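Local coordinates for protein Alpha/beta hydrolase (Pseudomonas aeruginosa PAO1, PDB 4R1D) that binds calcium and probably acts as a lipase effector of the H2 type VI secretion system, held in check by an inhibitor protein that protects the producing bacterium, at residues Pro55-Thr60 against Thr254-Gly259; Met140-Asn145 against His535-Asn540. All coordinates share one frame; numbering follows the deposited sequence.

Contact 1: Pro55-Thr60 against Thr254-Gly259; sequences PGIMGT and THSMGG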
ATOM      1  N   PRO A  55      -8.123   8.427   1.484  1.00 11.90           N
ATOM      2  CA  PRO A  55      -8.332   7.476   0.390  1.00 12.52           C
ATOM      3  C   PRO A  55      -8.392   6.042   0.907  1.00 13.69           C
ATOM      4  O   PRO A  55      -8.244   5.803   2.100  1.00 13.48           O
ATOM      5  CB  PRO A  55      -7.084   7.658  -0.474  1.00 14.53           C
ATOM      6  CG  PRO A  55      -6.015   8.052   0.522  1.00 12.01           C
ATOM      7  CD  PRO A  55      -6.724   8.907   1.548  1.00 10.58           C
ATOM      8  N   GLY A  56      -8.602   5.098  -0.002  1.00 13.76           N
ATOM      9  CA  GLY A  56      -8.787   3.719   0.395  1.00 16.75           C
ATOM     10  C   GLY A  56      -7.765   2.745  -0.139  1.00 14.31           C
ATOM     11  O   GLY A  56      -6.570   3.041  -0.251  1.00 13.38           O
ATOM     12  N   ILE A  57      -8.269   1.557  -0.456  1.00 19.44           N
ATOM     13  CA  ILE A  57      -7.462   0.406  -0.834  1.00 19.55           C
ATOM     14  C   ILE A  57      -6.432   0.746  -1.922  1.00 17.17           C
ATOM     15  O   ILE A  57      -6.808   1.159  -3.006  1.00 16.89           O
ATOM     16  CB  ILE A  57      -8.394  -0.736  -1.316  1.00 16.11           C
ATOM     17  CG1 ILE A  57      -9.147  -1.354  -0.128  1.00 23.27           C
ATOM     18  CG2 ILE A  57      -7.613  -1.799  -2.083  1.00 19.80           C
ATOM     19  CD1 ILE A  57     -10.315  -2.264  -0.551  1.00 20.02           C
ATOM     20  N   MET A  58      -5.139   0.587  -1.615  1.00 15.97           N
ATOM     21  CA  MET A  58      -4.082   0.802  -2.612  1.00 14.38           C
ATOM     22  C   MET A  58      -4.155   2.189  -3.269  1.00 15.50           C
ATOM     23  O   MET A  58      -3.666   2.379  -4.382  1.00 18.63           O
ATOM     24  CB  MET A  58      -4.169  -0.278  -3.714  1.00 17.73           C
ATOM     25  CG  MET A  58      -3.785  -1.677  -3.247  1.00 21.46           C
ATOM     26  SD  MET A  58      -3.901  -2.953  -4.552  1.00 23.26           S
ATOM     27  CE  MET A  58      -5.692  -3.179  -4.637  1.00 16.33           C
ATOM     28  N   GLY A  59      -4.749   3.153  -2.575  1.00 14.67           N
ATOM     29  CA  GLY A  59      -5.161   4.395  -3.216  1.00 13.23           C
ATOM     30  C   GLY A  59      -4.138   5.517  -3.221  1.00 14.71           C
ATOM     31  O   GLY A  59      -4.323   6.526  -3.911  1.00 14.99           O
ATOM     32  N   THR A  60      -3.054   5.327  -2.473  1.00 14.72           N
ATOM     33  CA  THR A  60      -2.044   6.366  -2.288  1.00 15.76           C
ATOM     34  C   THR A  60      -0.748   5.976  -2.987  1.00 17.12           C
ATOM     35  O   THR A  60      -0.285   4.849  -2.860  1.00 13.07           O
ATOM     36  CB  THR A  60      -1.775   6.624  -0.777  1.00 13.94           C
ATOM     37  OG1 THR A  60      -2.997   7.020  -0.123  1.00 12.78           O
ATOM     38  CG2 THR A  60      -0.695   7.710  -0.559  1.00 13.62           C
ATOM     39  N   THR A 254     -13.968   9.817   3.985  1.00 13.75           N
ATOM     40  CA  THR A 254     -13.130   8.657   3.724  1.00 15.68           C
ATOM     41  C   THR A 254     -13.650   7.800   2.587  1.00 15.20           C
ATOM     42  O   THR A 254     -14.854   7.727   2.338  1.00 13.37           O
ATOM     43  CB  THR A 254     -12.990   7.759   4.979  1.00 11.32           C
ATOM     44  OG1 THR A 254     -14.180   6.986   5.157  1.00 13.54           O
ATOM     45  CG2 THR A 254     -12.754   8.612   6.224  1.00 11.86           C
ATOM     46  N   HIS A 255     -12.723   7.135   1.910  1.00 12.60           N
ATOM     47  CA  HIS A 255     -13.078   6.120   0.915  1.00 10.85           C
ATOM     48  C   HIS A 255     -12.566   4.753   1.356  1.00 15.80           C
ATOM     49  O   HIS A 255     -11.408   4.608   1.757  1.00 14.76           O
ATOM     50  CB  HIS A 255     -12.466   6.489  -0.432  1.00 13.08           C
ATOM     51  CG  HIS A 255     -12.792   5.541  -1.544  1.00 13.18           C
ATOM     52  ND1 HIS A 255     -14.075   5.350  -2.019  1.00 17.50           N
ATOM     53  CD2 HIS A 255     -11.996   4.738  -2.280  1.00 10.48           C
ATOM     54  CE1 HIS A 255     -14.047   4.472  -3.008  1.00 10.06           C
ATOM     55  NE2 HIS A 255     -12.798   4.093  -3.192  1.00 18.77           N
ATOM     56  N   SER A 256     -13.429   3.751   1.299  1.00 12.87           N
ATOM     57  CA  SER A 256     -12.945   2.376   1.429  1.00 14.13           C
ATOM     58  C   SER A 256     -12.193   2.171   2.756  1.00 13.45           C
ATOM     59  O   SER A 256     -12.662   2.584   3.817  1.00 15.38           O
ATOM     60  CB  SER A 256     -12.039   2.061   0.225  1.00 18.30           C
ATOM     61  OG  SER A 256     -11.583   0.712   0.224  1.00 19.66           O
ATOM     62  N   MET A 257     -11.023   1.532   2.711  1.00 15.76           N
ATOM     63  CA  MET A 257     -10.280   1.245   3.939  0.65 15.41           C
ATOM     64  C   MET A 257      -9.839   2.504   4.680  1.00 12.42           C
ATOM     65  O   MET A 257      -9.442   2.446   5.847  1.00 15.41           O
ATOM     66  CB  MET A 257      -9.078   0.353   3.651  0.65 17.20           C
ATOM     67  CG  MET A 257      -9.453  -1.111   3.543  0.65 19.79           C
ATOM     68  SD  MET A 257      -7.994  -2.136   3.322  0.65 31.19           S
ATOM     69  CE  MET A 257      -6.760  -1.130   4.178  0.65 10.58           C
ATOM     70  N   GLY A 258      -9.909   3.644   4.005  1.00 13.92           N
ATOM     71  CA  GLY A 258      -9.637   4.907   4.671  1.00 11.79           C
ATOM     72  C   GLY A 258     -10.583   5.102   5.851  1.00 16.52           C
ATOM     73  O   GLY A 258     -10.301   5.862   6.773  1.00 13.72           O
ATOM     74  N   GLY A 259     -11.717   4.407   5.823  1.00 11.79           N
ATOM     75  CA  GLY A 259     -12.662   4.467   6.921  1.00 12.70           C
ATOM     76  C   GLY A 259     -12.167   3.752   8.171  1.00 14.99           C
ATOM     77  O   GLY A 259     -12.537   4.098   9.293  1.00 13.91           O
TER

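Contact 2: Met140-Asn145 against His535-Asn540; sequences MRSAYN and HQESYN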
ATOM      1  N   MET A 140      -4.692   8.238  -6.303  1.00 13.24           N
ATOM      2  CA  MET A 140      -5.126   7.876  -7.648  0.54 17.45           C
ATOM      3  C   MET A 140      -5.993   8.988  -8.246  1.00 17.74           C
ATOM      4  O   MET A 140      -7.019   9.382  -7.677  1.00 18.18           O
ATOM      5  CB  MET A 140      -5.890   6.552  -7.607  0.54 16.84           C
ATOM      6  CG  MET A 140      -6.200   5.961  -8.963  0.54 19.48           C
ATOM      7  SD  MET A 140      -6.975   4.343  -8.771  0.54 22.87           S
ATOM      8  CE  MET A 140      -7.116   3.861 -10.486  0.54 26.00           C
ATOM      9  N   ARG A 141      -5.573   9.502  -9.393  1.00 17.17           N
ATOM     10  CA  ARG A 141      -6.198  10.715  -9.915  1.00 17.36           C
ATOM     11  C   ARG A 141      -7.668  10.552 -10.303  1.00 16.12           C
ATOM     12  O   ARG A 141      -8.525  11.284  -9.815  1.00 16.49           O
ATOM     13  CB  ARG A 141      -5.407  11.284 -11.093  1.00 22.67           C
ATOM     14  CG  ARG A 141      -6.134  12.456 -11.707  1.00 26.80           C
ATOM     15  CD  ARG A 141      -5.200  13.459 -12.311  1.00 33.28           C
ATOM     16  NE  ARG A 141      -4.217  12.848 -13.184  1.00 34.88           N
ATOM     17  CZ  ARG A 141      -4.500  12.110 -14.251  1.00 39.68           C
ATOM     18  NH1 ARG A 141      -5.756  11.859 -14.579  1.00 39.25           N
ATOM     19  NH2 ARG A 141      -3.513  11.617 -14.987  1.00 35.21           N
ATOM     20  N   SER A 142      -7.955   9.607 -11.185  1.00 17.29           N
ATOM     21  CA  SER A 142      -9.330   9.421 -11.664  1.00 20.14           C
ATOM     22  C   SER A 142     -10.303   9.088 -10.533  1.00 21.55           C
ATOM     23  O   SER A 142     -11.453   9.534 -10.529  1.00 19.98           O
ATOM     24  CB  SER A 142      -9.380   8.322 -12.733  1.00 22.72           C
ATOM     25  OG  SER A 142      -9.047   7.063 -12.166  1.00 30.79           O
ATOM     26  N   ALA A 143      -9.849   8.289  -9.578  1.00 16.47           N
ATOM     27  CA  ALA A 143     -10.725   7.838  -8.498  1.00 17.59           C
ATOM     28  C   ALA A 143     -11.070   8.935  -7.500  1.00 15.44           C
ATOM     29  O   ALA A 143     -12.188   8.956  -6.961  1.00 13.79           O
ATOM     30  CB  ALA A 143     -10.117   6.649  -7.773  1.00 19.57           C
ATOM     31  N   TYR A 144     -10.119   9.841  -7.264  1.00 14.22           N
ATOM     32  CA  TYR A 144     -10.237  10.798  -6.158  1.00 16.90           C
ATOM     33  C   TYR A 144     -10.183  12.288  -6.490  1.00 15.50           C
ATOM     34  O   TYR A 144     -10.799  13.085  -5.791  1.00 16.03           O
ATOM     35  CB  TYR A 144      -9.168  10.501  -5.127  1.00 13.30           C
ATOM     36  CG  TYR A 144      -9.288   9.115  -4.543  1.00 15.28           C
ATOM     37  CD1 TYR A 144     -10.510   8.633  -4.074  1.00 13.45           C
ATOM     38  CD2 TYR A 144      -8.190   8.283  -4.482  1.00 15.62           C
ATOM     39  CE1 TYR A 144     -10.612   7.350  -3.530  1.00 15.21           C
ATOM     40  CE2 TYR A 144      -8.274   7.019  -3.939  1.00 15.23           C
ATOM     41  CZ  TYR A 144      -9.486   6.553  -3.465  1.00 13.11           C
ATOM     42  OH  TYR A 144      -9.539   5.278  -2.922  1.00 14.87           O
ATOM     43  N   ASN A 145      -9.442  12.683  -7.521  1.00 15.47           N
ATOM     44  CA  ASN A 145      -9.352  14.116  -7.830  1.00 15.10           C
ATOM     45  C   ASN A 145     -10.704  14.784  -8.172  1.00 14.48           C
ATOM     46  O   ASN A 145     -10.982  15.887  -7.702  1.00 16.56           O
ATOM     47  CB  ASN A 145      -8.286  14.411  -8.910  1.00 19.21           C
ATOM     48  CG  ASN A 145      -6.852  14.460  -8.345  1.00 23.24           C
ATOM     49  OD1 ASN A 145      -5.993  15.149  -8.888  1.00 18.05           O
ATOM     50  ND2 ASN A 145      -6.605  13.746  -7.249  1.00 16.41           N
ATOM     51  N   HIS A 535     -16.775  -0.217  -6.458  1.00 15.13           N
ATOM     52  CA  HIS A 535     -15.967   0.251  -5.333  1.00 18.19           C
ATOM     53  C   HIS A 535     -14.944   1.342  -5.673  1.00 15.77           C
ATOM     54  O   HIS A 535     -14.925   2.410  -5.061  1.00 14.50           O
ATOM     55  CB  HIS A 535     -15.243  -0.942  -4.692  1.00 14.17           C
ATOM     56  CG  HIS A 535     -14.516  -0.612  -3.426  1.00 14.60           C
ATOM     57  ND1 HIS A 535     -15.157  -0.503  -2.210  1.00 12.37           N
ATOM     58  CD2 HIS A 535     -13.201  -0.387  -3.178  1.00 13.23           C
ATOM     59  CE1 HIS A 535     -14.274  -0.212  -1.270  1.00 13.18           C
ATOM     60  NE2 HIS A 535     -13.078  -0.140  -1.830  1.00 15.57           N
ATOM     61  N   GLN A 536     -14.080   1.054  -6.635  1.00 13.46           N
ATOM     62  CA  GLN A 536     -12.930   1.892  -6.894  1.00 18.93           C
ATOM     63  C   GLN A 536     -13.369   3.273  -7.335  1.00 16.51           C
ATOM     64  O   GLN A 536     -12.744   4.276  -6.981  1.00 18.79           O
ATOM     65  CB  GLN A 536     -12.076   1.286  -7.993  1.00 21.82           C
ATOM     66  CG  GLN A 536     -10.884   2.149  -8.328  1.00 28.88           C
ATOM     67  CD  GLN A 536      -9.887   2.163  -7.201  1.00 27.76           C
ATOM     68  OE1 GLN A 536      -9.850   3.094  -6.388  1.00 29.28           O
ATOM     69  NE2 GLN A 536      -9.069   1.116  -7.136  1.00 31.61           N
ATOM     70  N   GLU A 537     -14.456   3.312  -8.096  1.00 18.94           N
ATOM     71  CA  GLU A 537     -14.938   4.553  -8.682  1.00 22.95           C
ATOM     72  C   GLU A 537     -16.145   5.126  -7.939  1.00 19.52           C
ATOM     73  O   GLU A 537     -16.833   5.982  -8.470  1.00 16.71           O
ATOM     74  CB  GLU A 537     -15.327   4.323 -10.148  1.00 27.98           C
ATOM     75  CG  GLU A 537     -14.188   3.856 -11.036  1.00 31.54           C
ATOM     76  CD  GLU A 537     -13.097   4.893 -11.162  1.00 32.58           C
ATOM     77  OE1 GLU A 537     -13.429   6.090 -11.231  1.00 34.53           O
ATOM     78  OE2 GLU A 537     -11.903   4.525 -11.182  1.00 33.86           O
ATOM     79  N   SER A 538     -16.411   4.652  -6.726  1.00 13.87           N
ATOM     80  CA  SER A 538     -17.649   5.041  -6.028  1.00 15.67           C
ATOM     81  C   SER A 538     -17.857   6.560  -5.921  1.00 13.03           C
ATOM     82  O   SER A 538     -18.983   7.052  -6.053  1.00 15.21           O
ATOM     83  CB  SER A 538     -17.769   4.349  -4.653  1.00 15.29           C
ATOM     84  OG  SER A 538     -16.768   4.772  -3.733  1.00 14.64           O
ATOM     85  N   TYR A 539     -16.784   7.311  -5.685  1.00 14.42           N
ATOM     86  CA  TYR A 539     -16.934   8.746  -5.472  1.00 12.13           C
ATOM     87  C   TYR A 539     -17.169   9.496  -6.770  1.00 13.85           C
ATOM     88  O   TYR A 539     -17.350  10.710  -6.767  1.00 14.67           O
ATOM     89  CB  TYR A 539     -15.748   9.338  -4.702  1.00 12.26           C
ATOM     90  CG  TYR A 539     -15.977   9.359  -3.211  1.00 13.40           C
ATOM     91  CD1 TYR A 539     -17.135   9.943  -2.673  1.00 14.15           C
ATOM     92  CD2 TYR A 539     -15.063   8.793  -2.340  1.00 13.31           C
ATOM     93  CE1 TYR A 539     -17.352   9.973  -1.321  1.00 13.83           C
ATOM     94  CE2 TYR A 539     -15.282   8.807  -0.966  1.00 11.50           C
ATOM     95  CZ  TYR A 539     -16.432   9.401  -0.467  1.00 12.63           C
ATOM     96  OH  TYR A 539     -16.646   9.426   0.887  1.00 14.17           O
ATOM     97  N   ASN A 540     -17.148   8.767  -7.881  1.00 13.22           N
ATOM     98  CA  ASN A 540     -17.566   9.351  -9.157  1.00 14.77           C
ATOM     99  C   ASN A 540     -19.061   9.139  -9.468  1.00 16.87           C
ATOM    100  O   ASN A 540     -19.546   9.523 -10.539  1.00 16.47           O
ATOM    101  CB  ASN A 540     -16.674   8.840 -10.289  1.00 13.04           C
ATOM    102  CG  ASN A 540     -15.249   9.351 -10.164  1.00 13.39           C
ATOM    103  OD1 ASN A 540     -14.283   8.585 -10.248  1.00 18.77           O
ATOM    104  ND2 ASN A 540     -15.116  10.649  -9.947  1.00 11.93           N
TER
HETATM  105  O   HOH W   1     -13.908   6.770  -6.074  1.00 15.81           O

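Contact 1: Pro55-Thr60 against Thr254-Gly259
Ile57 lies against Ser256 with its ethyl branch rather than its methyl branch. CG1 stands anti to the carbonyl carbon and beside the backbone N (chi1 -72°), so the branch borders the same hydroxyl that the N-H addresses. Ile57 CG1 comes to 3.2 Å from Ser256 OG, while Ile57 N gives that oxygen a long, weak hydrogen bond of 3.5 Å whose N-H...O angle is 162°. Met257 meets Ile57 from another direction: in one of its two modelled conformers the side chains cross at about a right angle, with Met257 CG 3.7 Å from Ile57 CG1, a less certain contact. The backbones themselves are close. Gly56 has no side chain, and its CA packs at 3.7 Å against Ser256 CB and at 3.1 Å against His255 O. Gly258 is as intimately placed, its CA 3.1 Å from Pro55 O. Each loop is also braced from within. A type II turn from Gly56 to Gly59 shapes one, and a type II' turn from His255 to Gly258, closed by a 2.9 Å bond from Gly258 N to His255 O, shapes the other. Ser256 sits at the second of these turns with positive phi (58°), between strand 250-255 and helix 258-267. This is the nucleophile elbow of the alpha/beta hydrolase fold, here with Thr-His-Ser-Met-Gly in place of the classical Gly-X-Ser-X-Gly. The hydroxyl is hydrogen-bonded to His535, which in turn binds Asp497, an arrangement consistent with a Ser-His-Asp catalytic triad. The loop after the first core strand commonly supplies an oxyanion-hole amide in this family, and the placing of the N-H groups of Ile57 and Met257, both near the serine, is consistent with an oxyanion hole that would stabilise the negative oxygen formed during ester hydrolysis.

Contact 2: Met140-Asn145 against His535-Asn540
Ala143 and Gln536 form the middle of the van der Waals contact: Ala143 CB rests 3.6 Å from the backbone oxygen Gln536 O and 3.8 Å from the amide oxygen Gln536 OE1. The Gln536 chain leaves extended (chi1 178°) and then bends at chi2 (69°), which carries its amide over the start of helix 141-155. There, less certainly because it rests on one of two modelled conformers, Met140 SD lies 3.9 Å from Gln536 OE1. The Tyr144 ring stands steeply to the same amide, their planes 78° apart, and its OH serves as acceptor for Gly56 N. In alpha/beta hydrolase terms, helix 141-155 here packs on the loop between strand 515-519 and helix 542-556, whose His535 is the probable triad histidine and opens a type I turn through Ser538. Water joins the two backbones: one molecule donates to Ala143 O and to Gln536 O, each at 2.9 Å, and accepts from Tyr539 N at 3.0 Å. Among the charged and polar ends, the Glu537 carboxylate approaches Ser142, with OE2 3.9 Å from Ser142 OG, but OE2 takes its hydrogen bond from Gln303.

In the fold
The two contacts interleave along the chain, in the order 55-60, 140-145, 254-259 and 535-540, and their centres lie 10 Å apart. Contact 1 sits at the ends of the neighbouring parallel strands 48-54 and 250-255 in the central sheet; contact 2 joins helix 141-155 to the loop after the outermost strand 515-519, which returns to the middle of the sheet. The serine-histidine bond is their junction, with a second probable hydrogen bond between Thr254 O and Tyr539 OH (2.9 Å). Together they bring four distant parts of the sequence round the probable catalytic centre. The calcium site lies away from both, but helix 141-155 carries its ligand Glu152, with Asp156 just beyond and Phe202 and Asp203 on strand 201-206.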